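Long-range contacts in ethyl tert-butyl ether degradation EthD protein (Ralstonia eutropha JMP134, PDB 3BF4), which is of unknown function but belongs to the EthD family, for which an oxidoreductase role is only tentatively assigned: residues M26-E31 and P74-M79; S54-Y59 and C80-D85. The protein carries 3 engineered substitutions. All blocks are in the same frame, centred on the assembly; numbering follows the deposited sequence.

Both contacts belong to one four-stranded antiparallel sheet of a ferredoxin-like fold, and strand 76-84 is common to them. Contact 1 pairs the start of that strand with the end of strand 21-28 on one flank; contact 2 pairs its end with the start of strand 58-66 on the other. Their centres lie about 21 Å apart, on opposite sides of the chain's centre. Along the sequence the segments alternate, 26-31, 54-59, 74-79, 80-85, with helix 37-52 falling between the first two. Strand 76-84, the second arm of the hairpin, thus lies between strands 21-28 and 58-66. Contact 1 meets the second subunit through residues including Phe-76, contact 2 through Tyr-58 and Tyr-59.

Contact 1. Residues M26-E31 and P74-M79; sequences MYPYTE and PAFVAM. With EDO (1,2-ethanediol), chain C.
Backbone hydrogen bonds pair Tyr-27 and Tyr-29 with Ala-75, Val-77 and Ala-78 as antiparallel neighbours. Tyr-27 N gives a nearly straight bond (168°) to Ala-78 O at 2.9 Å, and Tyr-29 N another to Ala-75 O at 2.8 Å, whereas the return bond from Val-77 N to Tyr-27 O is bent and weak. Between Tyr-27 and Pro-28 the register slips by one residue, a beta bulge.

Met-26 and Met-79 share one face, and Phe-76 lies against Met-26, whose CB sits 3.8 Å from the ring centroid, a CH-pi contact. A chi1 of -54° sends Met-26 CG to a tight 3.5 Å from Met-79 CE, with SE farther above the Phe-76 ring, a Met-aromatic contact. Beyond the bulge, Tyr-29 CB meets Pro-74 O at 3.1 Å and its CD1 crosses Pro-74 CD at 4.1 Å.

The Tyr-27 ring packs edge-to-face with Phe-35 and Tyr-40; its hydroxyl bonds Tyr-108 OH and, at 2.8 Å, O1 of an ethanediol, probably from the crystallisation liquor.

Phe-76 packs on Phe-76 of the second subunit, so apolar packing continues into the dimer, while the hydroxyls of Tyr-27 and Tyr-40 can hold a small hydroxyl compound.

Contact 2. Residues S54-Y59 and C80-D85; sequences SACAYY and CAFICD
Ile-83 packs over one face of the Tyr-58 ring at the beta hairpin formed by strands 58-66 and 76-84, part of the ferredoxin-like sheet. Its CB stands 3.9 Å from the ring centroid, only 16° off the normal, which identifies a CH-pi contact offset toward the rim. Ile-83 CG1 comes closest, 3.6 Å from Tyr-58 CE2; CG1 and CG2 lie over the same face, toward CE2 and CE1 respectively. Tyr-58 has CG between its backbone N and carbonyl carbon (chi1 60°), which folds the ring back over the neighbouring strand. The ring's hydroxyl bonds Glu-123, and Arg-124 of the second subunit makes a cation-pi contact with it.

On the other face of the sheet, Tyr-59 CB lies 3.8 Å from Phe-82 CD1, and Cys-56 SG sits at the edge of the Phe-82 ring, 5.3 Å from its centroid, a sulfur-aromatic contact. Met-45 of helix 37-52 touches both aromatic residues, so this face belongs to the layer between sheet and helix.

Backbone pairing follows. Ile-83 N bonds Tyr-58 O at 3.0 Å, nearly straight, and Ala-57 N bonds Ile-83 O at 2.8 Å with a more bent N-H (140°). Both polar atoms of the Ile-83 backbone are thereby engaged by the partner segment.

Farther out, Cys-84 CB comes close to Ala-55 O. At the polar edge a water accepts a hydrogen bond from Asp-85 N, 3.0 Å from the water oxygen.

Contact 1. Residues M26-E31 and P74-M79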
loop_
_atom_site.group_PDB
_atom_site.type_symbol
_atom_site.label_atom_id
_atom_site.label_comp_id
_atom_site.label_asym_id
_atom_site.label_seq_id
_atom_site.Cartn_x
_atom_site.Cartn_y
_atom_site.Cartn_z
HETATM N N MSE A 26 1.437 8.202 0.798
HETATM C CA MSE A 26 0.556 7.955 1.937
HETATM C C MSE A 26 0.419 9.211 2.787
HETATM O O MSE A 26 1.401 9.673 3.363
HETATM C CB MSE A 26 1.145 6.792 2.730
HETATM C CG MSE A 26 1.393 5.564 1.855
HETATM SE SE MSE A 26 2.380 4.144 2.688
HETATM C CE MSE A 26 4.057 5.075 3.056
ATOM N N TYR A 27 -0.799 9.758 2.845
ATOM C CA TYR A 27 -1.083 11.016 3.543
ATOM C C TYR A 27 -1.596 10.700 4.933
ATOM O O TYR A 27 -2.712 10.199 5.038
ATOM C CB TYR A 27 -2.124 11.834 2.768
ATOM C CG TYR A 27 -1.640 12.290 1.416
ATOM C CD1 TYR A 27 -1.098 13.571 1.241
ATOM C CD2 TYR A 27 -1.705 11.441 0.302
ATOM C CE1 TYR A 27 -0.643 14.003 -0.017
ATOM C CE2 TYR A 27 -1.254 11.854 -0.950
ATOM C CZ TYR A 27 -0.719 13.134 -1.106
ATOM O OH TYR A 27 -0.277 13.546 -2.341
ATOM N N PRO A 28 -0.792 10.974 5.995
ATOM C CA PRO A 28 -1.233 10.686 7.357
ATOM C C PRO A 28 -2.519 11.426 7.741
ATOM O O PRO A 28 -2.692 12.600 7.364
ATOM C CB PRO A 28 -0.075 11.198 8.226
ATOM C CG PRO A 28 1.074 11.259 7.350
ATOM C CD PRO A 28 0.554 11.589 6.009
ATOM N N TYR A 29 -3.407 10.720 8.441
ATOM C CA TYR A 29 -4.661 11.290 8.924
ATOM C C TYR A 29 -4.319 12.256 10.049
ATOM O O TYR A 29 -3.611 11.881 10.982
ATOM C CB TYR A 29 -5.605 10.194 9.450
ATOM C CG TYR A 29 -6.938 10.685 10.017
ATOM C CD1 TYR A 29 -8.088 10.764 9.214
ATOM C CD2 TYR A 29 -7.054 11.055 11.362
ATOM C CE1 TYR A 29 -9.325 11.218 9.740
ATOM C CE2 TYR A 29 -8.280 11.508 11.899
ATOM C CZ TYR A 29 -9.409 11.588 11.083
ATOM O OH TYR A 29 -10.607 12.032 11.620
ATOM N N THR A 30 -4.808 13.486 9.934
ATOM C CA THR A 30 -4.620 14.531 10.947
ATOM C C THR A 30 -6.017 15.125 11.212
ATOM O O THR A 30 -6.633 15.677 10.288
ATOM C CB THR A 30 -3.623 15.618 10.462
ATOM O OG1 THR A 30 -2.502 15.007 9.789
ATOM C CG2 THR A 30 -3.143 16.459 11.637
ATOM N N GLU A 31 -6.520 14.955 12.445
ATOM C CA GLU A 31 -7.867 15.415 12.869
ATOM C C GLU A 31 -8.178 16.860 12.449
ATOM O O GLU A 31 -7.486 17.791 12.871
ATOM C CB GLU A 31 -8.034 15.284 14.395
ATOM N N PRO A 74 -8.212 5.985 10.493
ATOM C CA PRO A 74 -7.158 5.290 9.762
ATOM C C PRO A 74 -5.821 6.006 9.979
ATOM O O PRO A 74 -5.808 7.193 10.346
ATOM C CB PRO A 74 -7.610 5.425 8.313
ATOM C CG PRO A 74 -8.309 6.754 8.290
ATOM C CD PRO A 74 -9.054 6.802 9.591
ATOM N N ALA A 75 -4.719 5.284 9.775
ATOM C CA ALA A 75 -3.382 5.884 9.847
ATOM C C ALA A 75 -3.240 6.973 8.767
ATOM O O ALA A 75 -2.760 8.074 9.052
ATOM C CB ALA A 75 -2.296 4.822 9.659
ATOM N N PHE A 76 -3.705 6.644 7.554
ATOM C CA PHE A 76 -3.618 7.490 6.370
ATOM C C PHE A 76 -5.004 7.819 5.836
ATOM O O PHE A 76 -5.801 6.911 5.593
ATOM C CB PHE A 76 -2.798 6.776 5.288
ATOM C CG PHE A 76 -1.428 6.388 5.755
ATOM C CD1 PHE A 76 -0.432 7.353 5.897
ATOM C CD2 PHE A 76 -1.144 5.071 6.123
ATOM C CE1 PHE A 76 0.859 7.017 6.375
ATOM C CE2 PHE A 76 0.129 4.713 6.597
ATOM C CZ PHE A 76 1.141 5.695 6.723
ATOM N N VAL A 77 -5.285 9.115 5.687
ATOM C CA VAL A 77 -6.563 9.601 5.135
ATOM C C VAL A 77 -6.727 9.167 3.666
ATOM O O VAL A 77 -7.827 8.789 3.232
ATOM C CB VAL A 77 -6.717 11.158 5.265
ATOM C CG1 VAL A 77 -5.683 11.926 4.441
ATOM C CG2 VAL A 77 -8.125 11.587 4.882
ATOM N N ALA A 78 -5.626 9.212 2.925
ATOM C CA ALA A 78 -5.602 8.803 1.528
ATOM C C ALA A 78 -4.244 8.173 1.207
ATOM O O ALA A 78 -3.231 8.489 1.846
ATOM C CB ALA A 78 -5.890 9.976 0.639
HETATM N N MSE A 79 -4.258 7.231 0.265
HETATM C CA MSE A 79 -3.057 6.569 -0.218
HETATM C C MSE A 79 -3.222 6.287 -1.694
HETATM O O MSE A 79 -4.338 6.148 -2.168
HETATM C CB MSE A 79 -2.815 5.228 0.490
HETATM C CG MSE A 79 -2.723 5.288 1.987
HETATM SE SE MSE A 79 -2.562 3.500 2.757
HETATM C CE MSE A 79 -0.875 2.925 1.996
HETATM C C1 EDO C . 0.156 11.424 -5.571
HETATM O O1 EDO C . -0.180 11.381 -4.170
HETATM C C2 EDO C . 1.386 12.287 -5.866
HETATM O O2 EDO C . 1.553 13.315 -4.883
#

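Contact 2. Residues S54-Y59 and C80-D85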
loop_
_atom_site.group_PDB
_atom_site.type_symbol
_atom_site.label_atom_id
_atom_site.label_comp_id
_atom_site.label_asym_id
_atom_site.label_seq_id
_atom_site.Cartn_x
_atom_site.Cartn_y
_atom_site.Cartn_z
ATOM N N SER A 54 4.675 6.067 -19.857
ATOM C CA SER A 54 4.962 4.628 -19.919
ATOM C C SER A 54 5.768 4.094 -18.728
ATOM O O SER A 54 5.851 2.880 -18.547
ATOM C CB SER A 54 5.699 4.293 -21.220
ATOM O OG SER A 54 6.924 5.009 -21.282
ATOM N N ALA A 55 6.377 4.988 -17.947
ATOM C CA ALA A 55 7.091 4.628 -16.719
ATOM C C ALA A 55 6.190 3.976 -15.655
ATOM O O ALA A 55 6.696 3.263 -14.797
ATOM C CB ALA A 55 7.780 5.855 -16.133
ATOM N N CYS A 56 4.877 4.227 -15.708
ATOM C CA CYS A 56 3.902 3.650 -14.789
ATOM C C CYS A 56 2.893 2.813 -15.572
ATOM O O CYS A 56 2.271 3.327 -16.505
ATOM C CB CYS A 56 3.187 4.768 -14.049
ATOM S SG CYS A 56 1.875 4.209 -12.933
ATOM N N ALA A 57 2.749 1.532 -15.203
ATOM C CA ALA A 57 1.784 0.615 -15.832
ATOM C C ALA A 57 0.352 0.994 -15.454
ATOM O O ALA A 57 -0.529 1.024 -16.297
ATOM C CB ALA A 57 2.064 -0.843 -15.415
ATOM N N TYR A 58 0.131 1.234 -14.165
ATOM C CA TYR A 58 -1.165 1.671 -13.644
ATOM C C TYR A 58 -0.999 2.206 -12.244
ATOM O O TYR A 58 0.036 1.980 -11.612
ATOM C CB TYR A 58 -2.205 0.531 -13.628
ATOM C CG TYR A 58 -1.819 -0.655 -12.773
ATOM C CD1 TYR A 58 -1.178 -1.757 -13.334
ATOM C CD2 TYR A 58 -2.096 -0.680 -11.395
ATOM C CE1 TYR A 58 -0.811 -2.861 -12.548
ATOM C CE2 TYR A 58 -1.727 -1.778 -10.593
ATOM C CZ TYR A 58 -1.098 -2.868 -11.181
ATOM O OH TYR A 58 -0.748 -3.938 -10.418
ATOM N N TYR A 59 -2.022 2.923 -11.784
ATOM C CA TYR A 59 -2.076 3.424 -10.427
ATOM C C TYR A 59 -3.329 2.932 -9.707
ATOM O O TYR A 59 -4.269 2.457 -10.340
ATOM C CB TYR A 59 -1.951 4.956 -10.370
ATOM C CG TYR A 59 -3.113 5.767 -10.919
ATOM C CD1 TYR A 59 -4.247 6.028 -10.133
ATOM C CD2 TYR A 59 -3.057 6.330 -12.195
ATOM C CE1 TYR A 59 -5.334 6.801 -10.631
ATOM C CE2 TYR A 59 -4.127 7.105 -12.700
ATOM C CZ TYR A 59 -5.262 7.334 -11.911
ATOM O OH TYR A 59 -6.313 8.087 -12.401
ATOM N N CYS A 80 -2.113 6.275 -2.421
ATOM C CA CYS A 80 -2.098 5.835 -3.823
ATOM C C CYS A 80 -0.863 4.989 -4.033
ATOM O O CYS A 80 0.035 4.961 -3.185
ATOM C CB CYS A 80 -2.084 6.990 -4.825
ATOM S SG CYS A 80 -0.495 7.821 -5.010
ATOM N N ALA A 81 -0.836 4.310 -5.172
ATOM C CA ALA A 81 0.329 3.549 -5.577
ATOM C C ALA A 81 0.512 3.606 -7.082
ATOM O O ALA A 81 -0.458 3.516 -7.805
ATOM C CB ALA A 81 0.245 2.110 -5.096
ATOM N N PHE A 82 1.761 3.792 -7.520
ATOM C CA PHE A 82 2.144 3.759 -8.922
ATOM C C PHE A 82 2.959 2.477 -9.107
ATOM O O PHE A 82 4.009 2.314 -8.480
ATOM C CB PHE A 82 2.977 4.989 -9.296
ATOM C CG PHE A 82 2.284 6.278 -9.008
ATOM C CD1 PHE A 82 1.322 6.778 -9.893
ATOM C CD2 PHE A 82 2.564 6.992 -7.846
ATOM C CE1 PHE A 82 0.643 7.987 -9.619
ATOM C CE2 PHE A 82 1.904 8.197 -7.571
ATOM C CZ PHE A 82 0.943 8.697 -8.454
ATOM N N ILE A 83 2.442 1.569 -9.931
ATOM C CA ILE A 83 3.090 0.305 -10.259
ATOM C C ILE A 83 3.914 0.616 -11.510
ATOM O O ILE A 83 3.355 1.051 -12.536
ATOM C CB ILE A 83 2.055 -0.844 -10.452
ATOM C CG1 ILE A 83 1.495 -1.268 -9.084
ATOM C CG2 ILE A 83 2.677 -2.078 -11.145
ATOM C CD1 ILE A 83 0.695 -0.190 -8.350
ATOM N N CYS A 84 5.236 0.442 -11.391
ATOM C CA CYS A 84 6.207 0.777 -12.436
ATOM C C CYS A 84 7.163 -0.376 -12.681
ATOM O O CYS A 84 7.623 -1.020 -11.730
ATOM C CB CYS A 84 7.020 1.995 -11.980
ATOM S SG CYS A 84 5.980 3.441 -11.552
ATOM N N ASP A 85 7.469 -0.625 -13.946
ATOM C CA ASP A 85 8.402 -1.701 -14.333
ATOM C C ASP A 85 9.867 -1.377 -13.975
ATOM O O ASP A 85 10.654 -2.291 -13.752
ATOM C CB ASP A 85 8.274 -2.018 -15.835
ATOM C CG ASP A 85 6.882 -2.571 -16.216
ATOM O OD1 ASP A 85 6.413 -3.561 -15.592
ATOM O OD2 ASP A 85 6.265 -2.017 -17.164
HETATM O O HOH W 1 5.884 0.717 -16.083
#